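Local coordinates for protein alginate lyase (Bacteroides ovatus, PDB 3NNB) that probably cleaves the polyuronate alginate by beta-elimination, as alginate lyases do, at residues M64-Y69 and T151-N156; K51-D56 and D94-N99; K157-G162 and S209-E214; W70-S75 and Q88-L93. All coordinates share one frame; numbering follows the deposited sequence.

Overall arrangement
The four contacts cluster in one region of a chain that is half helix, their centres about 10 to 21 Å apart. Contact 1 pairs strand 64-66 with the end of strand 148-151. Contact 2, about 11 Å from it centre to centre, fixes the loop at 51-56 to the entry of helix 98-118, and its segments alternate with those of contact 1 along the chain. Contact 4, about 10 Å from contact 1, is nested inside the loops that contacts 1 and 2 close. Contact 3 follows in series and reaches helix 210-216. A citrate, probably from the crystallisation liquor, is bonded by Trp70 and Arg161 and lies near Ile152, so contacts 1, 3 and 4 may border one pocket.

Contact 1: residues M64-Y69 and T151-N156; sequences MSMGPY and TIPGKN
Thr151 and Ser65 make the first shell: the hydroxyl of Thr151 donates from OG1 to Ser65 O over 2.8 Å, tilted 34° from the carbonyl plane. The same oxygen also receives Thr151 N, 2.9 Å from Ser65 O, but that bond is bent and weak. One carbonyl thus accepts from both donors of Thr151, strongly from the hydroxyl and weakly from the amide. The threonine torsion explains this: with OG1 between the backbone N and the carbonyl carbon (chi1 69°), the hydroxyl lies on the same side as the amide. Thr151 then turns from donor to acceptor, because Gly67 N reaches Thr151 O at 2.9 Å in a fairly straight bond. A CA-H...O contact, 3.2 Å from Met66 CA to Thr151 O, adds to this.

Side chains fill in around the backbone pairing. The methyl CE of Met64, a selenomethionine with an extended chain, ends 3.6 Å from Thr151 OG1. Met66 crosses Pro153 at about a right angle, its CG 4.0 Å from Pro153 CD, before the chain bends away at its last torsion. Further out, Ser65 OG is held by Asp167 and by the backbone of Gln150, and Ile152 opens a type II turn ending at Lys155. The Met66-Thr151 bridge is parallel, which marks this as the end of the two-stranded parallel sheet formed by strands 64-66 and 148-151 in a mainly helical enzyme.

Contact 2: residues K51-D56 and D94-N99; sequences KTMTAD and DKLDRN
A buried salt bridge between Lys51 and Asp97 joins the loop after helix 27-41 to the point where the chain enters helix 98-118. Its bond runs 2.7 Å from Lys51 NZ to Asp97 OD2 and uses the syn lone pair of that oxygen, the side facing OD1. Lys51 crosses the carboxylate at a slant: CG sits between the backbone N and the carbonyl carbon (chi1 63°), the methylenes pass close to OD1, as the 3.4 Å from Lys51 CD to Asp97 OD1 records, and the final torsion turns NZ toward OD2.

The ammonium has further partners: Val48 O, Lys60 O and Asp62 O also accept from it, while Asp97 OD2 additionally takes Met64 N of strand 64-66. An alanine in place of Lys51 would probably leave the Asp97 carboxylate without its charge partner and the three carbonyls without their shared donor. Two waters bridge the segments. One molecule donates to Asp97 OD1 and weakly accepts from Lys51 N; another accepts from Thr52 N at 2.7 Å and donates to Lys95 O, its oxygen 2.6 Å from that atom. On the more open flank, selenomethionine Met53 leans obliquely on Leu96, where a single methyl does the touching: Leu96 CD2 lies 4.0 Å from Met53 CB and 4.1 Å from Met53 SE.

Contact 3: residues K157-G162 and S209-E214; sequences KGMGRG and SPVAAE
Gly162 and Val211 meet at the tight end of this contact, where Gly162 CA comes within 3.2 Å of Val211 O. The helix leaves no room for a side chain there: a beta carbon modelled on Gly162 would fall 2.9 Å from Glu214 CB, a clash. Beside it, Val211 presses one branch onto the loop backbone. CG1 stands anti to the backbone N (chi1 175°) and approaches Arg161 C to 3.5 Å, so the methyl rests against a peptide group rather than another side chain. The one direct hydrogen bond comes from Gly162 N to Glu214 OE1, 3.0 Å long and reaching the carboxylate from 59° out of its plane. Glu214 has two deposited conformers, so this bond applies to the one described.

Toward Met159 the fit slackens. The selenium of this selenomethionine, itself modelled in two conformers, comes no closer than 4.5 Å (Met159 SE to Val211 CG2). Here water takes over from direct contact, donating both to Gly160 O and to Glu214 OE2 in that conformer. Arg161 points its CB away from the helix, and its NH2 bonds a citrate, probably from the crystallisation liquor; an anion held there is consistent with a pocket for acidic sugars. On the helix side, Ser209 OG accepts from Val211 N at 3.0 Å and more weakly from Ala212 N, the signature of a serine N-cap opening helix 210-216.

Contact 4: residues W70-S75 and Q88-L93; sequences WWPDPS and QRNPEL
From strand 70-71 of the small antiparallel sheet with 83-84, Trp71 lays its ring over the loop through Asn90, while the neighbouring Trp70 turns the other way and bonds a citrate, probably from the crystallisation liquor, through its indole N-H. The Trp71 ring is fixed at both face and edge. Over one face, Asn90 CA makes a CH-pi contact, 3.8 Å from the centroid of the six-membered ring of Trp71, and the Asn90 amide stacks nearly parallel, 14° from the ring plane. At the edge, Trp71 NE1 donates to Gln88 O over 2.8 Å; the acceptor is near the ring plane, but the donor stands well above the carbonyl plane of Gln88. Pro91 CD adds apolar contact 3.7 Å from Trp71 CH2.

Asn90 opens an Asx turn: its OD1 accepts from Glu92 N at 2.8 Å, within the short 3-10 segment that starts at Pro91. With CG anti to the backbone N (chi1 179°), the amide extends across to strand 70-71, and ND2 donates to Trp70 O at 2.9 Å, almost straight and on a lone pair in the carbonyl plane. An alanine at Trp71 would probably leave Gln88 O without this donor and uncover the stacked face of Asn90. The asparagine amide is also held within its own loop, since ND2 gives a second bond, 3.0 Å to Glu92 OE1. That carboxylate is tied further, OE1 to the hydroxyl of Tyr82 and OE2 to the ammonium of Lys95, and Pro72 CD packs 3.9 Å from Glu92 OE1.

Contact 1: residues M64-Y69 and T151-N156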
loop_
_atom_site.group_PDB
_atom_site.type_symbol
_atom_site.label_atom_id
_atom_site.label_comp_id
_atom_site.label_asym_id
_atom_site.label_seq_id
_atom_site.Cartn_x
_atom_site.Cartn_y
_atom_site.Cartn_z
HETATM N N MSE A 64 9.687 -10.047 11.300
HETATM C CA MSE A 64 10.421 -9.082 12.103
HETATM C C MSE A 64 10.928 -8.021 11.192
HETATM O O MSE A 64 11.582 -8.315 10.173
HETATM C CB MSE A 64 11.596 -9.761 12.844
HETATM C CG MSE A 64 12.271 -8.812 13.833
HETATM SE SE MSE A 64 13.855 -9.653 14.570
HETATM C CE MSE A 64 14.496 -8.100 15.607
ATOM N N SER A 65 10.668 -6.777 11.575
ATOM C CA SER A 65 11.295 -5.638 10.874
ATOM C C SER A 65 11.735 -4.594 11.889
ATOM O O SER A 65 11.429 -4.722 13.073
ATOM C CB SER A 65 10.323 -4.981 9.882
ATOM O OG SER A 65 9.201 -4.439 10.541
HETATM N N MSE A 66 12.465 -3.594 11.405
HETATM C CA MSE A 66 12.966 -2.485 12.227
HETATM C C MSE A 66 12.291 -1.177 11.835
HETATM O O MSE A 66 12.083 -0.917 10.643
HETATM C CB MSE A 66 14.473 -2.311 11.987
HETATM C CG MSE A 66 15.137 -1.341 12.961
HETATM SE SE MSE A 66 16.989 -1.002 12.400
HETATM C CE MSE A 66 16.604 0.455 11.290
ATOM N N GLY A 67 11.973 -0.336 12.810
ATOM C CA GLY A 67 11.450 0.998 12.518
ATOM C C GLY A 67 12.420 1.715 11.572
ATOM O O GLY A 67 13.609 1.896 11.917
ATOM N N PRO A 68 11.966 2.115 10.373
ATOM C CA PRO A 68 12.953 2.558 9.377
ATOM C C PRO A 68 13.721 3.820 9.732
ATOM O O PRO A 68 14.835 3.984 9.260
ATOM C CB PRO A 68 12.110 2.826 8.145
ATOM C CG PRO A 68 11.045 1.882 8.277
ATOM C CD PRO A 68 10.681 1.823 9.723
ATOM N N TYR A 69 13.131 4.704 10.545
ATOM C CA TYR A 69 13.769 5.990 10.860
ATOM C C TYR A 69 14.603 5.973 12.137
ATOM O O TYR A 69 14.952 7.035 12.675
ATOM C CB TYR A 69 12.721 7.079 10.945
ATOM C CG TYR A 69 11.901 7.276 9.678
ATOM C CD1 TYR A 69 12.439 7.142 8.400
ATOM C CD2 TYR A 69 10.570 7.659 9.783
ATOM C CE1 TYR A 69 11.642 7.373 7.246
ATOM C CE2 TYR A 69 9.779 7.881 8.624
ATOM C CZ TYR A 69 10.333 7.756 7.385
ATOM O OH TYR A 69 9.533 7.982 6.261
ATOM N N THR A 151 10.088 -3.450 15.357
ATOM C CA THR A 151 10.986 -3.429 16.528
ATOM C C THR A 151 11.997 -2.318 16.393
ATOM O O THR A 151 12.330 -1.878 15.278
ATOM C CB THR A 151 11.778 -4.765 16.660
ATOM O OG1 THR A 151 12.737 -4.903 15.596
ATOM C CG2 THR A 151 10.843 -5.994 16.749
ATOM N N ILE A 152 12.497 -1.849 17.519
ATOM C CA ILE A 152 13.494 -0.796 17.531
ATOM C C ILE A 152 14.536 -1.207 18.571
ATOM O O ILE A 152 14.204 -1.432 19.725
ATOM C CB ILE A 152 12.948 0.559 17.919
ATOM C CG1 ILE A 152 11.816 1.028 17.002
ATOM C CG2 ILE A 152 14.116 1.591 17.972
ATOM C CD1 ILE A 152 11.014 2.232 17.570
ATOM N N PRO A 153 15.803 -1.311 18.163
ATOM C CA PRO A 153 16.877 -1.682 19.090
ATOM C C PRO A 153 16.913 -0.806 20.327
ATOM O O PRO A 153 16.950 0.424 20.236
ATOM C CB PRO A 153 18.127 -1.505 18.235
ATOM C CG PRO A 153 17.655 -1.871 16.866
ATOM C CD PRO A 153 16.321 -1.172 16.799
ATOM N N GLY A 154 16.870 -1.456 21.480
ATOM C CA GLY A 154 16.883 -0.787 22.755
ATOM C C GLY A 154 15.575 -0.214 23.248
ATOM O O GLY A 154 15.555 0.388 24.331
ATOM N N LYS A 155 14.488 -0.359 22.477
ATOM C CA LYS A 155 13.217 0.191 22.849
ATOM C C LYS A 155 12.146 -0.880 22.831
ATOM O O LYS A 155 12.280 -1.924 22.177
ATOM C CB LYS A 155 12.801 1.301 21.888
ATOM C CG LYS A 155 13.830 2.463 21.854
ATOM C CD LYS A 155 13.309 3.696 21.185
ATOM C CE LYS A 155 12.526 4.598 22.134
ATOM N NZ LYS A 155 13.390 5.212 23.177
ATOM N N ASN A 156 11.080 -0.573 23.553
ATOM C CA ASN A 156 9.851 -1.384 23.572
ATOM C C ASN A 156 10.063 -2.823 24.030
ATOM O O ASN A 156 9.281 -3.709 23.669
ATOM C CB ASN A 156 9.177 -1.327 22.179
ATOM C CG ASN A 156 8.709 0.072 21.800
ATOM O OD1 ASN A 156 8.456 0.886 22.681
ATOM N ND2 ASN A 156 8.616 0.366 20.491
#

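Contact 2: residues K51-D56 and D94-N99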
loop_
_atom_site.group_PDB
_atom_site.type_symbol
_atom_site.label_atom_id
_atom_site.label_comp_id
_atom_site.label_asym_id
_atom_site.label_seq_id
_atom_site.Cartn_x
_atom_site.Cartn_y
_atom_site.Cartn_z
ATOM N N LYS A 51 16.351 -13.940 6.991
ATOM C CA LYS A 51 16.986 -13.012 7.923
ATOM C C LYS A 51 17.972 -13.764 8.833
ATOM O O LYS A 51 17.785 -14.936 9.162
ATOM C CB LYS A 51 15.911 -12.237 8.700
ATOM C CG LYS A 51 14.980 -13.076 9.605
ATOM C CD LYS A 51 14.116 -12.203 10.511
ATOM C CE LYS A 51 13.082 -13.058 11.300
ATOM N NZ LYS A 51 12.027 -13.623 10.346
ATOM N N THR A 52 19.009 -13.101 9.302
ATOM C CA THR A 52 19.913 -13.786 10.233
ATOM C C THR A 52 19.385 -13.773 11.664
ATOM O O THR A 52 19.568 -14.775 12.403
ATOM C CB THR A 52 21.319 -13.203 10.164
ATOM O OG1 THR A 52 21.216 -11.795 9.863
ATOM C CG2 THR A 52 22.078 -13.926 9.071
HETATM N N MSE A 53 18.667 -12.706 12.028
HETATM C CA MSE A 53 18.159 -12.581 13.396
HETATM C C MSE A 53 16.816 -13.284 13.502
HETATM O O MSE A 53 16.172 -13.548 12.506
HETATM C CB MSE A 53 17.953 -11.113 13.788
HETATM C CG MSE A 53 19.218 -10.322 13.927
HETATM SE SE MSE A 53 18.829 -8.577 14.680
HETATM C CE MSE A 53 18.226 -9.155 16.459
ATOM N N THR A 54 16.416 -13.568 14.727
ATOM C CA THR A 54 15.094 -14.103 15.048
ATOM C C THR A 54 14.453 -13.194 16.073
ATOM O O THR A 54 15.133 -12.698 16.957
ATOM C CB THR A 54 15.221 -15.554 15.607
ATOM O OG1 THR A 54 15.880 -16.365 14.620
ATOM C CG2 THR A 54 13.878 -16.186 15.965
ATOM N N ALA A 55 13.146 -12.969 15.939
ATOM C CA ALA A 55 12.405 -12.176 16.914
ATOM C C ALA A 55 12.474 -12.815 18.302
ATOM O O ALA A 55 12.779 -14.007 18.442
ATOM C CB ALA A 55 10.933 -12.057 16.476
ATOM N N ASP A 56 12.092 -12.040 19.291
ATOM C CA ASP A 56 12.122 -12.498 20.699
ATOM C C ASP A 56 11.054 -13.559 21.049
ATOM O O ASP A 56 10.974 -14.003 22.202
ATOM C CB ASP A 56 12.054 -11.281 21.632
ATOM C CG ASP A 56 13.409 -10.608 21.835
ATOM O OD1 ASP A 56 14.406 -11.042 21.249
ATOM O OD2 ASP A 56 13.432 -9.603 22.574
ATOM N N ASP A 94 17.452 -3.552 6.153
ATOM C CA ASP A 94 17.547 -4.559 5.096
ATOM C C ASP A 94 17.924 -5.933 5.634
ATOM O O ASP A 94 17.709 -6.931 4.954
ATOM C CB ASP A 94 18.572 -4.116 4.053
ATOM C CG ASP A 94 18.613 -5.049 2.866
ATOM O OD1 ASP A 94 17.540 -5.232 2.247
ATOM O OD2 ASP A 94 19.700 -5.604 2.570
ATOM N N LYS A 95 18.473 -5.991 6.852
ATOM C CA LYS A 95 18.885 -7.259 7.463
ATOM C C LYS A 95 17.697 -8.121 7.895
ATOM O O LYS A 95 17.842 -9.329 8.118
ATOM C CB LYS A 95 19.755 -7.011 8.708
ATOM C CG LYS A 95 21.088 -6.332 8.451
ATOM C CD LYS A 95 21.792 -6.034 9.823
ATOM C CE LYS A 95 22.915 -4.950 9.739
ATOM N NZ LYS A 95 23.152 -4.260 11.082
ATOM N N LEU A 96 16.548 -7.490 8.069
ATOM C CA LEU A 96 15.356 -8.174 8.591
ATOM C C LEU A 96 14.398 -8.483 7.427
ATOM O O LEU A 96 14.862 -8.709 6.321
ATOM C CB LEU A 96 14.758 -7.348 9.715
ATOM C CG LEU A 96 15.710 -7.053 10.870
ATOM C CD1 LEU A 96 14.996 -6.287 11.995
ATOM C CD2 LEU A 96 16.317 -8.383 11.395
ATOM N N ASP A 97 13.089 -8.573 7.679
ATOM C CA ASP A 97 12.150 -9.115 6.694
ATOM C C ASP A 97 11.515 -8.130 5.711
ATOM O O ASP A 97 10.881 -8.546 4.742
ATOM C CB ASP A 97 11.017 -9.861 7.426
ATOM C CG ASP A 97 11.483 -11.120 8.135
ATOM O OD1 ASP A 97 12.455 -11.736 7.636
ATOM O OD2 ASP A 97 10.855 -11.477 9.161
ATOM N N ARG A 98 11.605 -6.838 5.995
ATOM C CA ARG A 98 10.788 -5.813 5.280
ATOM C C ARG A 98 11.031 -5.804 3.778
ATOM O O ARG A 98 10.063 -5.766 2.986
ATOM C CB ARG A 98 11.062 -4.403 5.811
ATOM C CG ARG A 98 10.358 -3.318 5.052
ATOM C CD ARG A 98 8.873 -3.442 5.207
ATOM N NE ARG A 98 8.127 -2.408 4.479
ATOM C CZ ARG A 98 7.719 -2.518 3.215
ATOM N NH1 ARG A 98 8.000 -3.581 2.503
ATOM N NH2 ARG A 98 6.998 -1.533 2.668
ATOM N N ASN A 99 12.294 -5.819 3.377
ATOM C CA ASN A 99 12.613 -5.766 1.933
ATOM C C ASN A 99 12.319 -7.059 1.210
ATOM O O ASN A 99 11.924 -7.030 0.057
ATOM C CB ASN A 99 14.054 -5.276 1.700
ATOM C CG ASN A 99 14.227 -3.772 2.062
ATOM O OD1 ASN A 99 13.242 -3.033 2.129
ATOM N ND2 ASN A 99 15.484 -3.337 2.291
HETATM O O HOH W 1 13.944 -12.726 5.644
HETATM O O HOH W 2 19.818 -11.037 7.697
#

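Contact 3: residues K157-G162 and S209-E214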
loop_
_atom_site.group_PDB
_atom_site.type_symbol
_atom_site.label_atom_id
_atom_site.label_comp_id
_atom_site.label_asym_id
_atom_site.label_seq_id
_atom_site.Cartn_x
_atom_site.Cartn_y
_atom_site.Cartn_z
ATOM N N LYS A 157 11.139 -3.066 24.776
ATOM C CA LYS A 157 11.475 -4.378 25.314
ATOM C C LYS A 157 11.453 -5.478 24.260
ATOM O O LYS A 157 10.973 -6.587 24.504
ATOM C CB LYS A 157 10.528 -4.718 26.474
ATOM C CG LYS A 157 10.522 -3.668 27.599
ATOM C CD LYS A 157 9.478 -3.985 28.683
ATOM C CE LYS A 157 9.431 -2.882 29.759
ATOM N NZ LYS A 157 8.386 -3.146 30.813
ATOM N N GLY A 158 12.007 -5.176 23.085
ATOM C CA GLY A 158 12.147 -6.168 22.034
ATOM C C GLY A 158 10.882 -6.513 21.253
ATOM O O GLY A 158 10.928 -7.345 20.354
HETATM N N MSE A 159 9.782 -5.864 21.593
HETATM C CA MSE A 159 8.492 -6.067 20.975
HETATM C C MSE A 159 8.365 -5.228 19.709
HETATM O O MSE A 159 9.045 -4.245 19.572
HETATM C CB MSE A 159 7.436 -5.683 22.005
HETATM C CG MSE A 159 6.012 -6.005 21.676
HETATM SE SE MSE A 159 5.624 -7.836 21.512
HETATM C CE MSE A 159 6.471 -8.627 23.039
ATOM N N GLY A 160 7.498 -5.642 18.786
ATOM C CA GLY A 160 7.098 -4.769 17.717
ATOM C C GLY A 160 6.108 -3.738 18.211
ATOM O O GLY A 160 5.842 -3.584 19.425
ATOM N N ARG A 161 5.508 -3.009 17.269
ATOM C CA ARG A 161 4.607 -1.942 17.624
ATOM C C ARG A 161 3.562 -1.759 16.524
ATOM O O ARG A 161 3.708 -2.287 15.438
ATOM C CB ARG A 161 5.364 -0.644 17.905
ATOM C CG ARG A 161 6.130 -0.170 16.750
ATOM C CD ARG A 161 6.968 1.063 17.020
ATOM N NE ARG A 161 7.698 1.364 15.807
ATOM C CZ ARG A 161 8.011 2.587 15.379
ATOM N NH1 ARG A 161 7.728 3.655 16.125
ATOM N NH2 ARG A 161 8.633 2.745 14.219
ATOM N N GLY A 162 2.500 -1.030 16.822
ATOM C CA GLY A 162 1.445 -0.867 15.847
ATOM C C GLY A 162 1.942 -0.437 14.465
ATOM O O GLY A 162 1.440 -0.941 13.461
ATOM N N SER A 209 -5.157 -8.274 18.821
ATOM C CA SER A 209 -3.847 -8.067 19.377
ATOM C C SER A 209 -3.667 -6.673 19.919
ATOM O O SER A 209 -4.081 -5.717 19.297
ATOM C CB SER A 209 -2.802 -8.276 18.270
ATOM O OG SER A 209 -1.558 -7.669 18.597
ATOM N N PRO A 210 -2.961 -6.553 21.035
ATOM C CA PRO A 210 -2.669 -5.207 21.534
ATOM C C PRO A 210 -1.702 -4.404 20.634
ATOM O O PRO A 210 -1.720 -3.179 20.665
ATOM C CB PRO A 210 -2.054 -5.447 22.923
ATOM C CG PRO A 210 -1.593 -6.810 22.904
ATOM C CD PRO A 210 -2.469 -7.607 21.929
ATOM N N VAL A 211 -0.860 -5.094 19.878
ATOM C CA VAL A 211 0.075 -4.430 18.969
ATOM C C VAL A 211 -0.729 -3.831 17.830
ATOM O O VAL A 211 -0.587 -2.626 17.492
ATOM C CB VAL A 211 1.156 -5.421 18.496
ATOM C CG1 VAL A 211 2.091 -4.767 17.434
ATOM C CG2 VAL A 211 1.976 -5.936 19.687
ATOM N N ALA A 212 -1.640 -4.625 17.253
ATOM C CA ALA A 212 -2.500 -4.108 16.182
ATOM C C ALA A 212 -3.389 -2.972 16.692
ATOM O O ALA A 212 -3.623 -2.007 15.978
ATOM C CB ALA A 212 -3.335 -5.233 15.561
ATOM N N ALA A 213 -3.889 -3.076 17.929
ATOM C CA ALA A 213 -4.729 -2.074 18.528
ATOM C C ALA A 213 -4.043 -0.725 18.582
ATOM O O ALA A 213 -4.709 0.313 18.427
ATOM C CB ALA A 213 -5.165 -2.509 19.978
ATOM N N GLU A 214 -2.716 -0.726 18.807
ATOM C CA GLU A 214 -1.912 0.502 18.794
ATOM C C GLU A 214 -2.059 1.202 17.432
ATOM O O GLU A 214 -2.189 2.438 17.355
ATOM C CB GLU A 214 -0.408 0.236 19.097
ATOM C CG GLU A 214 -0.068 -0.614 20.362
ATOM C CD GLU A 214 1.427 -0.990 20.454
ATOM O OE1 GLU A 214 2.197 -0.333 19.729
ATOM O OE2 GLU A 214 1.833 -1.930 21.221
HETATM O O HOH W 3 4.764 -2.371 21.566
#

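Contact 4: residues W70-S75 and Q88-L93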
loop_
_atom_site.group_PDB
_atom_site.type_symbol
_atom_site.label_atom_id
_atom_site.label_comp_id
_atom_site.label_asym_id
_atom_site.label_seq_id
_atom_site.Cartn_x
_atom_site.Cartn_y
_atom_site.Cartn_z
ATOM N N TRP A 70 14.902 4.773 12.642
ATOM C CA TRP A 70 15.595 4.625 13.928
ATOM C C TRP A 70 17.030 4.179 13.673
ATOM O O TRP A 70 17.273 3.214 12.932
ATOM C CB TRP A 70 14.797 3.643 14.847
ATOM C CG TRP A 70 13.487 4.251 15.255
ATOM C CD1 TRP A 70 12.322 4.302 14.508
ATOM C CD2 TRP A 70 13.237 5.025 16.422
ATOM N NE1 TRP A 70 11.360 5.000 15.192
ATOM C CE2 TRP A 70 11.887 5.464 16.363
ATOM C CE3 TRP A 70 14.005 5.355 17.543
ATOM C CZ2 TRP A 70 11.299 6.228 17.392
ATOM C CZ3 TRP A 70 13.419 6.107 18.562
ATOM C CH2 TRP A 70 12.082 6.519 18.478
ATOM N N TRP A 71 17.959 4.911 14.313
ATOM C CA TRP A 71 19.398 4.796 14.092
ATOM C C TRP A 71 20.164 4.680 15.399
ATOM O O TRP A 71 19.724 5.186 16.422
ATOM C CB TRP A 71 19.951 6.063 13.405
ATOM C CG TRP A 71 19.410 6.333 12.023
ATOM C CD1 TRP A 71 18.149 6.728 11.700
ATOM C CD2 TRP A 71 20.134 6.236 10.800
ATOM N NE1 TRP A 71 18.035 6.880 10.320
ATOM C CE2 TRP A 71 19.239 6.577 9.749
ATOM C CE3 TRP A 71 21.445 5.866 10.474
ATOM C CZ2 TRP A 71 19.643 6.614 8.418
ATOM C CZ3 TRP A 71 21.832 5.901 9.142
ATOM C CH2 TRP A 71 20.939 6.237 8.148
ATOM N N PRO A 72 21.353 4.049 15.345
ATOM C CA PRO A 72 22.223 4.053 16.533
ATOM C C PRO A 72 22.540 5.467 17.003
ATOM O O PRO A 72 22.766 6.361 16.177
ATOM C CB PRO A 72 23.501 3.333 16.071
ATOM C CG PRO A 72 23.172 2.663 14.798
ATOM C CD PRO A 72 21.930 3.314 14.208
ATOM N N ASP A 73 22.537 5.659 18.329
ATOM C CA ASP A 73 22.818 6.941 18.959
ATOM C C ASP A 73 24.324 7.013 19.153
ATOM O O ASP A 73 24.845 6.293 19.965
ATOM C CB ASP A 73 22.139 7.012 20.324
ATOM C CG ASP A 73 22.279 8.366 20.983
ATOM O OD1 ASP A 73 23.178 9.122 20.577
ATOM O OD2 ASP A 73 21.497 8.676 21.900
ATOM N N PRO A 74 25.035 7.884 18.402
ATOM C CA PRO A 74 26.494 7.911 18.546
ATOM C C PRO A 74 27.001 8.310 19.941
ATOM O O PRO A 74 28.151 7.997 20.292
ATOM C CB PRO A 74 26.932 8.964 17.508
ATOM C CG PRO A 74 25.743 9.838 17.328
ATOM C CD PRO A 74 24.554 8.912 17.467
ATOM N N SER A 75 26.152 8.938 20.730
ATOM C CA SER A 75 26.531 9.339 22.106
ATOM C C SER A 75 26.486 8.160 23.106
ATOM O O SER A 75 26.934 8.300 24.240
ATOM C CB SER A 75 25.638 10.477 22.574
ATOM O OG SER A 75 24.331 10.029 22.919
ATOM N N GLN A 88 14.703 9.693 7.310
ATOM C CA GLN A 88 15.990 9.110 6.919
ATOM C C GLN A 88 16.001 7.628 7.261
ATOM O O GLN A 88 15.958 7.273 8.447
ATOM C CB GLN A 88 17.145 9.850 7.618
ATOM C CG GLN A 88 17.187 11.364 7.325
ATOM C CD GLN A 88 18.457 12.023 7.856
ATOM O OE1 GLN A 88 19.536 11.765 7.361
ATOM N NE2 GLN A 88 18.327 12.838 8.865
ATOM N N ARG A 89 16.015 6.786 6.222
ATOM C CA ARG A 89 15.871 5.348 6.366
ATOM C C ARG A 89 17.212 4.656 6.680
ATOM O O ARG A 89 18.172 4.695 5.880
ATOM C CB ARG A 89 15.191 4.708 5.137
ATOM C CG ARG A 89 13.735 5.109 4.961
ATOM C CD ARG A 89 13.074 4.447 3.722
ATOM N NE ARG A 89 12.761 3.023 3.910
ATOM C CZ ARG A 89 11.605 2.513 4.351
ATOM N NH1 ARG A 89 10.584 3.295 4.685
ATOM N NH2 ARG A 89 11.473 1.182 4.471
ATOM N N ASN A 90 17.260 3.995 7.827
ATOM C CA ASN A 90 18.472 3.297 8.253
ATOM C C ASN A 90 18.682 2.019 7.437
ATOM O O ASN A 90 17.826 1.167 7.405
ATOM C CB ASN A 90 18.329 2.937 9.715
ATOM C CG ASN A 90 19.521 2.184 10.261
ATOM O OD1 ASN A 90 20.430 1.755 9.514
ATOM N ND2 ASN A 90 19.481 1.944 11.584
ATOM N N PRO A 91 19.773 1.947 6.680
ATOM C CA PRO A 91 19.925 0.777 5.810
ATOM C C PRO A 91 19.994 -0.555 6.553
ATOM O O PRO A 91 19.846 -1.595 5.911
ATOM C CB PRO A 91 21.211 1.080 5.043
ATOM C CG PRO A 91 21.908 2.105 5.817
ATOM C CD PRO A 91 20.861 2.917 6.521
ATOM N N GLU A 92 20.252 -0.543 7.855
ATOM C CA GLU A 92 20.198 -1.774 8.670
ATOM C C GLU A 92 18.891 -2.479 8.549
ATOM O O GLU A 92 18.810 -3.657 8.783
ATOM C CB GLU A 92 20.402 -1.466 10.171
ATOM C CG GLU A 92 21.795 -1.075 10.512
ATOM C CD GLU A 92 21.990 -0.973 12.003
ATOM O OE1 GLU A 92 21.236 -0.261 12.685
ATOM O OE2 GLU A 92 22.928 -1.588 12.497
ATOM N N LEU A 93 17.835 -1.749 8.220
ATOM C CA LEU A 93 16.528 -2.414 8.092
ATOM C C LEU A 93 16.511 -3.573 7.093
ATOM O O LEU A 93 15.702 -4.508 7.215
ATOM C CB LEU A 93 15.442 -1.392 7.816
ATOM C CG LEU A 93 15.343 -0.827 6.400
ATOM C CD1 LEU A 93 14.561 -1.792 5.463
ATOM C CD2 LEU A 93 14.634 0.521 6.493
#